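Local coordinates for Lin0431 protein (Listeria innocua, PDB 3LD7), which is of unknown function, this chain being its domain related to domain II of the transcription factor NusG, at residues K38-E46 with R53-D61; G5-S13 with I19-H27. All blocks are in the same frame, centred on the assembly; numbering follows the deposited sequence.

How the contacts relate
Contact 1 (38-46 with 53-61) and contact 2 (5-13 with 19-27) are two beta hairpins closed in series along the chain, contact 2 first. Contact 2 forms one end of a four-stranded antiparallel sheet, with 17-23 outermost, while contact 1 lies in a three-stranded sheet whose other edge is strand 30-36. Their centres are 20 Å apart, on opposite sides of the chain's centre, and their nearest atoms stay about 5 Å apart without touching. Strand 30-36 mediates between them: Phe33 pairs through its backbone with Met45 and meets Arg20 and Ile22. The function is unknown, so the relation is described by the fold alone.

Contact 1 (K38-E46 with R53-D61); sequences KGAQYNLME and RIKEDNSPD
Tyr42 CG sits between its backbone N and carbonyl carbon (chi1 76°), which swings the ring across the neighbouring strand, while Glu56, extended from a CG anti to the backbone N, sends its carboxylate to the ring's edge. There Tyr42 OH donates to Glu56 OE2 over a very short 2.5 Å, with ring and carboxylate planes almost perpendicular at 84°. Asp57 CA lies over a ring face, 4.2 Å from the centroid, a CH-pi contact. The Asn58 amide bridges the strand ends to the Lys38-Gln41 turn: OD1 accepts from Tyr42 N at 3.1 Å, and ND2 gives a hydrogen to Ala40 O at 2.9 Å, from well above that carbonyl's plane.

Strands 42-46 and 53-57 form an antiparallel hairpin interrupted by a classic beta bulge: Lys55 and Glu56 both face Leu44, whose N bonds to Glu56 O and whose O receives Lys55 N. The register slips by one between Leu44 and Met45. Backbone bonds in both directions join Glu46 and Arg53 as a hydrogen-bonded pair, and their side chains run alongside each other. Arg53 NE and NH2 each reach Glu46 OE1 at 2.8 Å, so a single carboxylate oxygen takes both bonds of this salt bridge. OE1 lies in the guanidinium plane; relative to the carboxylate, NH2 comes from the syn side and NE from above the plane. A water links Glu46 OE2 to Lys55 NZ, which stands 4.6 Å from Glu46 OE1, beyond a salt bridge.

On the Met45-Ile54 face, the selenomethionine Met45, bent at chi2 and chi3, puts its CE 3.7 Å from Ile54 CG1; Ile54 packs on Ile77 and Val65. At the strand's end, Asp57 OD1 closes an Asx turn by accepting from Ser59 N, and takes a second bond from Ser59 OG at 2.7 Å.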
loop_
_atom_site.group_PDB
_atom_site.type_symbol
_atom_site.label_atom_id
_atom_site.label_comp_id
_atom_site.label_asym_id
_atom_site.label_seq_id
_atom_site.Cartn_x
_atom_site.Cartn_y
_atom_site.Cartn_z
ATOM N N LYS A 38 11.839 -4.152 10.927
ATOM C CA LYS A 38 12.739 -4.267 12.018
ATOM C C LYS A 38 12.014 -3.863 13.291
ATOM O O LYS A 38 11.079 -3.028 13.323
ATOM C CB LYS A 38 13.948 -3.349 11.802
ATOM C CG LYS A 38 14.746 -3.641 10.521
ATOM C CD LYS A 38 15.153 -5.115 10.418
ATOM C CE LYS A 38 16.345 -5.310 9.476
ATOM N NZ LYS A 38 16.373 -6.693 8.907
ATOM N N GLY A 39 12.458 -4.484 14.353
ATOM C CA GLY A 39 11.964 -4.159 15.667
ATOM C C GLY A 39 10.488 -4.474 15.733
ATOM O O GLY A 39 10.063 -5.596 15.448
ATOM N N ALA A 40 9.706 -3.482 16.113
ATOM C CA ALA A 40 8.267 -3.640 16.242
ATOM C C ALA A 40 7.531 -2.877 15.141
ATOM O O ALA A 40 6.309 -2.742 15.187
ATOM C CB ALA A 40 7.808 -3.146 17.608
ATOM N N GLN A 41 8.270 -2.375 14.149
ATOM C CA GLN A 41 7.642 -1.642 13.068
ATOM C C GLN A 41 6.679 -2.521 12.276
ATOM O O GLN A 41 7.010 -3.664 11.910
ATOM C CB GLN A 41 8.696 -1.083 12.111
ATOM C CG GLN A 41 9.757 -0.230 12.803
ATOM C CD GLN A 41 11.061 -0.214 12.025
ATOM O OE1 GLN A 41 12.135 -0.208 12.598
ATOM N NE2 GLN A 41 10.955 -0.193 10.699
ATOM N N TYR A 42 5.484 -2.006 12.021
ATOM C CA TYR A 42 4.575 -2.697 11.128
ATOM C C TYR A 42 3.741 -1.722 10.320
ATOM O O TYR A 42 3.582 -0.561 10.696
ATOM C CB TYR A 42 3.637 -3.649 11.908
ATOM C CG TYR A 42 2.525 -2.921 12.639
ATOM C CD1 TYR A 42 2.749 -2.371 13.887
ATOM C CD2 TYR A 42 1.263 -2.788 12.078
ATOM C CE1 TYR A 42 1.764 -1.680 14.559
ATOM C CE2 TYR A 42 0.257 -2.105 12.740
ATOM C CZ TYR A 42 0.516 -1.557 13.994
ATOM O OH TYR A 42 -0.463 -0.871 14.683
ATOM N N ASN A 43 3.192 -2.219 9.218
ATOM C CA ASN A 43 2.164 -1.511 8.453
ATOM C C ASN A 43 1.121 -2.514 8.062
ATOM O O ASN A 43 1.431 -3.521 7.395
ATOM C CB ASN A 43 2.715 -0.843 7.167
ATOM C CG ASN A 43 3.734 0.259 7.465
ATOM O OD1 ASN A 43 3.428 1.478 7.472
ATOM N ND2 ASN A 43 4.926 -0.147 7.682
ATOM N N LEU A 44 -0.113 -2.239 8.463
ATOM C CA LEU A 44 -1.247 -3.078 8.097
ATOM C C LEU A 44 -1.835 -2.535 6.810
ATOM O O LEU A 44 -2.395 -1.433 6.786
ATOM C CB LEU A 44 -2.279 -3.069 9.207
ATOM C CG LEU A 44 -3.516 -3.942 9.006
ATOM C CD1 LEU A 44 -3.152 -5.394 8.705
ATOM C CD2 LEU A 44 -4.367 -3.836 10.240
HETATM N N MSE A 45 -1.639 -3.284 5.725
HETATM C CA MSE A 45 -2.116 -2.901 4.407
HETATM C C MSE A 45 -3.507 -3.449 4.191
HETATM O O MSE A 45 -3.823 -4.549 4.651
HETATM C CB MSE A 45 -1.189 -3.509 3.339
HETATM C CG MSE A 45 0.293 -3.208 3.582
HETATM SE SE MSE A 45 0.728 -1.325 3.770
HETATM C CE MSE A 45 -0.132 -0.670 2.113
ATOM N N GLU A 46 -4.321 -2.701 3.457
ATOM C CA GLU A 46 -5.691 -3.110 3.201
ATOM C C GLU A 46 -6.028 -2.834 1.758
ATOM O O GLU A 46 -5.853 -1.716 1.270
ATOM C CB GLU A 46 -6.670 -2.356 4.124
ATOM C CG GLU A 46 -8.114 -2.796 3.942
ATOM C CD GLU A 46 -9.082 -2.024 4.835
ATOM O OE1 GLU A 46 -8.640 -1.079 5.525
ATOM O OE2 GLU A 46 -10.280 -2.371 4.859
ATOM N N ARG A 53 -4.910 1.050 0.913
ATOM C CA ARG A 53 -4.403 2.020 1.883
ATOM C C ARG A 53 -3.530 1.338 2.902
ATOM O O ARG A 53 -3.549 0.104 3.032
ATOM C CB ARG A 53 -5.542 2.712 2.645
ATOM C CG ARG A 53 -6.294 1.806 3.625
ATOM C CD ARG A 53 -7.324 2.574 4.441
ATOM N NE ARG A 53 -8.161 1.674 5.217
ATOM C CZ ARG A 53 -9.224 2.063 5.912
ATOM N NH1 ARG A 53 -9.553 3.357 5.980
ATOM N NH2 ARG A 53 -9.956 1.156 6.537
ATOM N N ILE A 54 -2.782 2.148 3.647
ATOM C CA ILE A 54 -2.254 1.684 4.921
ATOM C C ILE A 54 -3.355 1.917 5.941
ATOM O O ILE A 54 -3.721 3.062 6.234
ATOM C CB ILE A 54 -0.989 2.398 5.366
ATOM C CG1 ILE A 54 0.117 2.316 4.300
ATOM C CG2 ILE A 54 -0.521 1.818 6.717
ATOM C CD1 ILE A 54 1.296 3.272 4.609
ATOM N N LYS A 55 -3.929 0.828 6.450
ATOM C CA LYS A 55 -5.025 0.949 7.398
ATOM C C LYS A 55 -4.535 1.479 8.737
ATOM O O LYS A 55 -5.181 2.347 9.361
ATOM C CB LYS A 55 -5.719 -0.407 7.593
ATOM C CG LYS A 55 -6.863 -0.353 8.601
ATOM C CD LYS A 55 -7.627 -1.659 8.663
ATOM C CE LYS A 55 -8.813 -1.539 9.635
ATOM N NZ LYS A 55 -9.655 -2.755 9.661
ATOM N N GLU A 56 -3.388 0.981 9.170
ATOM C CA GLU A 56 -2.880 1.328 10.482
ATOM C C GLU A 56 -1.411 1.001 10.512
ATOM O O GLU A 56 -0.962 0.057 9.859
ATOM C CB GLU A 56 -3.650 0.516 11.530
ATOM C CG GLU A 56 -3.115 0.529 12.918
ATOM C CD GLU A 56 -3.651 -0.659 13.709
ATOM O OE1 GLU A 56 -4.866 -0.929 13.639
ATOM O OE2 GLU A 56 -2.853 -1.346 14.364
ATOM N N ASP A 57 -0.643 1.791 11.255
ATOM C CA ASP A 57 0.767 1.487 11.460
ATOM C C ASP A 57 1.266 2.199 12.698
ATOM O O ASP A 57 0.541 3.043 13.250
ATOM C CB ASP A 57 1.645 1.755 10.205
ATOM C CG ASP A 57 1.817 3.214 9.878
ATOM O OD1 ASP A 57 2.039 4.037 10.799
ATOM O OD2 ASP A 57 1.814 3.527 8.661
ATOM N N ASN A 58 2.453 1.817 13.173
ATOM C CA ASN A 58 3.053 2.498 14.316
ATOM C C ASN A 58 4.193 3.435 13.941
ATOM O O ASN A 58 5.113 3.699 14.743
ATOM C CB ASN A 58 3.441 1.513 15.423
ATOM C CG ASN A 58 4.451 0.487 14.977
ATOM O OD1 ASN A 58 4.786 0.391 13.799
ATOM N ND2 ASN A 58 4.928 -0.307 15.928
ATOM N N SER A 59 4.139 3.941 12.718
ATOM C CA SER A 59 5.127 4.934 12.311
ATOM C C SER A 59 5.012 6.175 13.189
ATOM O O SER A 59 3.929 6.518 13.677
ATOM C CB SER A 59 4.965 5.306 10.826
ATOM O OG SER A 59 3.786 6.075 10.583
ATOM N N PRO A 60 6.147 6.850 13.399
ATOM C CA PRO A 60 6.084 8.064 14.218
ATOM C C PRO A 60 5.329 9.208 13.542
ATOM O O PRO A 60 4.789 10.062 14.262
ATOM C CB PRO A 60 7.557 8.420 14.429
ATOM C CG PRO A 60 8.283 7.749 13.280
ATOM C CD PRO A 60 7.523 6.483 13.016
ATOM N N ASP A 61 5.293 9.234 12.209
ATOM C CA ASP A 61 4.788 10.413 11.487
ATOM C C ASP A 61 3.372 10.232 10.941
ATOM O O ASP A 61 2.663 11.214 10.692
ATOM C CB ASP A 61 5.753 10.858 10.366
ATOM C CG ASP A 61 6.038 9.761 9.337
ATOM O OD1 ASP A 61 5.714 8.593 9.604
ATOM O OD2 ASP A 61 6.630 10.061 8.265
HETATM O O HOH W 1 -0.333 1.447 15.917
HETATM O O HOH W 2 -11.267 -2.437 7.501
#

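Contact 2 (G5-S13 with I19-H27); sequences GDEVVAIIS and IREIPLTGH
Val8 to Ile12 run antiparallel to Arg20 to Leu24; the axes of strands 8-13 and 19-23 pass within 4.4 Å of each other, with 163° between their N-to-C directions, and Ala10 and Ile22 exchange backbone bonds both ways. Past the ladder's end a side chain continues it: Thr25 OG1 accepts from Val8 N at 2.9 Å in a nearly straight bond (165°). Thr25 OG1 stands beside that residue's own backbone N (chi1 -50°), directing the hydroxyl at the opposite strand.

At the hairpin's other end is a classic beta bulge: Ile19 and Arg20 both face Ile12, whose O takes Ile19 N at 2.8 Å and Arg20 N in a longer bond of 3.3 Å, both in the carbonyl plane.

On the Ala10-Ile22 face, Ile12 CD1 meets Ile22 CD1 at 3.8 Å, while Leu24 CD1 comes within 4.0 Å of Ala10 CB; Val86 of strand 84-90 packs on Ile12 and Ile88 on Leu24, and strand 30-36 of the other sheet brings Ile35 onto Ile12 and Phe33 onto Ile22. Arg20, bent at chi2 and chi3, turns one guanidinium face to Ile22 CD1, 3.6 Å above the plane, toward the rim. Arg20 also makes a salt bridge to Glu31 and a cation-pi contact with Phe33.

On the opposite face, Ile11 and Glu21 lie side by side, pointing the same way, Ile11 CD1 touching Glu21 CD at 3.4 Å.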
loop_
_atom_site.group_PDB
_atom_site.type_symbol
_atom_site.label_atom_id
_atom_site.label_comp_id
_atom_site.label_asym_id
_atom_site.label_seq_id
_atom_site.Cartn_x
_atom_site.Cartn_y
_atom_site.Cartn_z
ATOM N N GLY A 5 -12.310 1.572 -18.822
ATOM C CA GLY A 5 -11.409 2.505 -18.167
ATOM C C GLY A 5 -9.990 1.980 -18.054
ATOM O O GLY A 5 -9.577 1.089 -18.798
ATOM N N ASP A 6 -9.243 2.535 -17.108
ATOM C CA ASP A 6 -7.852 2.168 -16.898
ATOM C C ASP A 6 -7.765 0.826 -16.156
ATOM O O ASP A 6 -8.690 0.435 -15.440
ATOM C CB ASP A 6 -7.159 3.286 -16.101
ATOM C CG ASP A 6 -5.641 3.243 -16.207
ATOM O OD1 ASP A 6 -5.108 2.439 -17.007
ATOM O OD2 ASP A 6 -4.977 4.027 -15.484
ATOM N N GLU A 7 -6.670 0.108 -16.365
ATOM C CA GLU A 7 -6.373 -1.101 -15.597
ATOM C C GLU A 7 -5.098 -0.850 -14.823
ATOM O O GLU A 7 -4.078 -0.500 -15.418
ATOM C CB GLU A 7 -6.151 -2.285 -16.525
ATOM C CG GLU A 7 -7.399 -2.762 -17.241
ATOM C CD GLU A 7 -7.108 -3.927 -18.173
ATOM O OE1 GLU A 7 -6.174 -3.812 -19.000
ATOM O OE2 GLU A 7 -7.814 -4.955 -18.079
ATOM N N VAL A 8 -5.140 -1.037 -13.507
ATOM C CA VAL A 8 -3.999 -0.675 -12.664
ATOM C C VAL A 8 -3.542 -1.779 -11.722
ATOM O O VAL A 8 -4.316 -2.682 -11.362
ATOM C CB VAL A 8 -4.269 0.618 -11.853
ATOM C CG1 VAL A 8 -4.512 1.777 -12.813
ATOM C CG2 VAL A 8 -5.456 0.436 -10.906
ATOM N N VAL A 9 -2.275 -1.685 -11.322
ATOM C CA VAL A 9 -1.665 -2.640 -10.409
ATOM C C VAL A 9 -0.998 -1.846 -9.307
ATOM O O VAL A 9 -0.364 -0.827 -9.581
ATOM C CB VAL A 9 -0.589 -3.500 -11.111
ATOM C CG1 VAL A 9 -0.009 -4.501 -10.159
ATOM C CG2 VAL A 9 -1.172 -4.233 -12.295
ATOM N N ALA A 10 -1.149 -2.297 -8.066
ATOM C CA ALA A 10 -0.470 -1.669 -6.953
ATOM C C ALA A 10 0.800 -2.447 -6.644
ATOM O O ALA A 10 0.761 -3.662 -6.418
ATOM C CB ALA A 10 -1.372 -1.639 -5.742
ATOM N N ILE A 11 1.929 -1.743 -6.626
ATOM C CA ILE A 11 3.216 -2.344 -6.316
ATOM C C ILE A 11 3.580 -1.914 -4.904
ATOM O O ILE A 11 3.716 -0.720 -4.613
ATOM C CB ILE A 11 4.318 -1.904 -7.322
ATOM C CG1 ILE A 11 3.822 -2.023 -8.768
ATOM C CG2 ILE A 11 5.634 -2.679 -7.068
ATOM C CD1 ILE A 11 3.608 -3.396 -9.204
ATOM N N ILE A 12 3.705 -2.880 -4.013
ATOM C CA ILE A 12 3.995 -2.592 -2.608
ATOM C C ILE A 12 5.381 -3.108 -2.256
ATOM O O ILE A 12 5.661 -4.305 -2.410
ATOM C CB ILE A 12 2.942 -3.266 -1.702
ATOM C CG1 ILE A 12 1.524 -2.790 -2.087
ATOM C CG2 ILE A 12 3.239 -2.987 -0.228
ATOM C CD1 ILE A 12 0.729 -3.765 -2.983
ATOM N N SER A 13 6.242 -2.206 -1.780
ATOM C CA SER A 13 7.655 -2.496 -1.522
ATOM C C SER A 13 8.046 -2.153 -0.103
ATOM O O SER A 13 7.442 -1.281 0.521
ATOM C CB SER A 13 8.546 -1.658 -2.432
ATOM O OG SER A 13 8.360 -2.007 -3.794
ATOM N N ILE A 19 7.092 -6.651 -2.258
ATOM C CA ILE A 19 6.447 -7.655 -1.417
ATOM C C ILE A 19 5.234 -8.219 -2.151
ATOM O O ILE A 19 5.008 -9.430 -2.142
ATOM C CB ILE A 19 5.930 -7.015 -0.119
ATOM C CG1 ILE A 19 7.091 -6.351 0.622
ATOM C CG2 ILE A 19 5.205 -8.043 0.756
ATOM C CD1 ILE A 19 6.645 -5.490 1.744
ATOM N N ARG A 20 4.452 -7.348 -2.781
ATOM C CA ARG A 20 3.267 -7.790 -3.548
ATOM C C ARG A 20 3.098 -6.916 -4.754
ATOM O O ARG A 20 3.347 -5.716 -4.669
ATOM C CB ARG A 20 1.971 -7.668 -2.726
ATOM C CG ARG A 20 1.850 -8.625 -1.568
ATOM C CD ARG A 20 1.440 -10.070 -1.993
ATOM N NE ARG A 20 0.106 -10.124 -2.617
ATOM C CZ ARG A 20 -1.042 -9.965 -1.952
ATOM N NH1 ARG A 20 -1.022 -9.728 -0.641
ATOM N NH2 ARG A 20 -2.214 -10.043 -2.584
ATOM N N GLU A 21 2.658 -7.506 -5.869
ATOM C CA GLU A 21 2.107 -6.722 -6.981
ATOM C C GLU A 21 0.659 -7.157 -7.110
ATOM O O GLU A 21 0.387 -8.341 -7.325
ATOM C CB GLU A 21 2.905 -6.919 -8.289
ATOM C CG GLU A 21 4.399 -6.631 -8.072
ATOM C CD GLU A 21 5.223 -6.409 -9.351
ATOM O OE1 GLU A 21 4.659 -6.432 -10.459
ATOM O OE2 GLU A 21 6.463 -6.192 -9.242
ATOM N N ILE A 22 -0.264 -6.215 -6.925
ATOM C CA ILE A 22 -1.670 -6.543 -6.788
ATOM C C ILE A 22 -2.510 -5.828 -7.835
ATOM O O ILE A 22 -2.724 -4.614 -7.766
ATOM C CB ILE A 22 -2.235 -6.165 -5.391
ATOM C CG1 ILE A 22 -1.439 -6.828 -4.258
ATOM C CG2 ILE A 22 -3.720 -6.559 -5.338
ATOM C CD1 ILE A 22 -1.955 -6.437 -2.857
ATOM N N PRO A 23 -2.988 -6.569 -8.828
ATOM C CA PRO A 23 -3.879 -5.970 -9.829
ATOM C C PRO A 23 -5.184 -5.577 -9.146
ATOM O O PRO A 23 -5.811 -6.430 -8.507
ATOM C CB PRO A 23 -4.104 -7.115 -10.829
ATOM C CG PRO A 23 -2.922 -7.974 -10.664
ATOM C CD PRO A 23 -2.565 -7.920 -9.205
ATOM N N LEU A 24 -5.564 -4.303 -9.243
ATOM C CA LEU A 24 -6.687 -3.792 -8.473
ATOM C C LEU A 24 -7.946 -3.853 -9.290
ATOM O O LEU A 24 -9.031 -3.955 -8.735
ATOM C CB LEU A 24 -6.471 -2.336 -8.048
ATOM C CG LEU A 24 -5.337 -2.119 -7.049
ATOM C CD1 LEU A 24 -5.136 -0.633 -6.814
ATOM C CD2 LEU A 24 -5.595 -2.874 -5.751
ATOM N N THR A 25 -7.798 -3.784 -10.607
ATOM C CA THR A 25 -8.965 -3.660 -11.452
ATOM C C THR A 25 -9.702 -5.003 -11.544
ATOM O O THR A 25 -9.161 -6.002 -12.026
ATOM C CB THR A 25 -8.582 -3.101 -12.830
ATOM O OG1 THR A 25 -7.781 -1.912 -12.650
ATOM C CG2 THR A 25 -9.832 -2.769 -13.613
ATOM N N GLY A 26 -10.941 -5.013 -11.063
ATOM C CA GLY A 26 -11.718 -6.231 -10.954
ATOM C C GLY A 26 -11.599 -6.910 -9.603
ATOM O O GLY A 26 -12.266 -7.919 -9.339
ATOM N N HIS A 27 -10.756 -6.373 -8.728
ATOM C CA HIS A 27 -10.660 -6.943 -7.394
ATOM C C HIS A 27 -11.895 -6.635 -6.552
ATOM O O HIS A 27 -12.374 -5.502 -6.522
ATOM C CB HIS A 27 -9.393 -6.490 -6.666
ATOM C CG HIS A 27 -9.324 -6.997 -5.265
ATOM N ND1 HIS A 27 -8.938 -8.281 -4.938
ATOM C CD2 HIS A 27 -9.710 -6.415 -4.110
ATOM C CE1 HIS A 27 -9.030 -8.441 -3.627
ATOM N NE2 HIS A 27 -9.489 -7.317 -3.105
#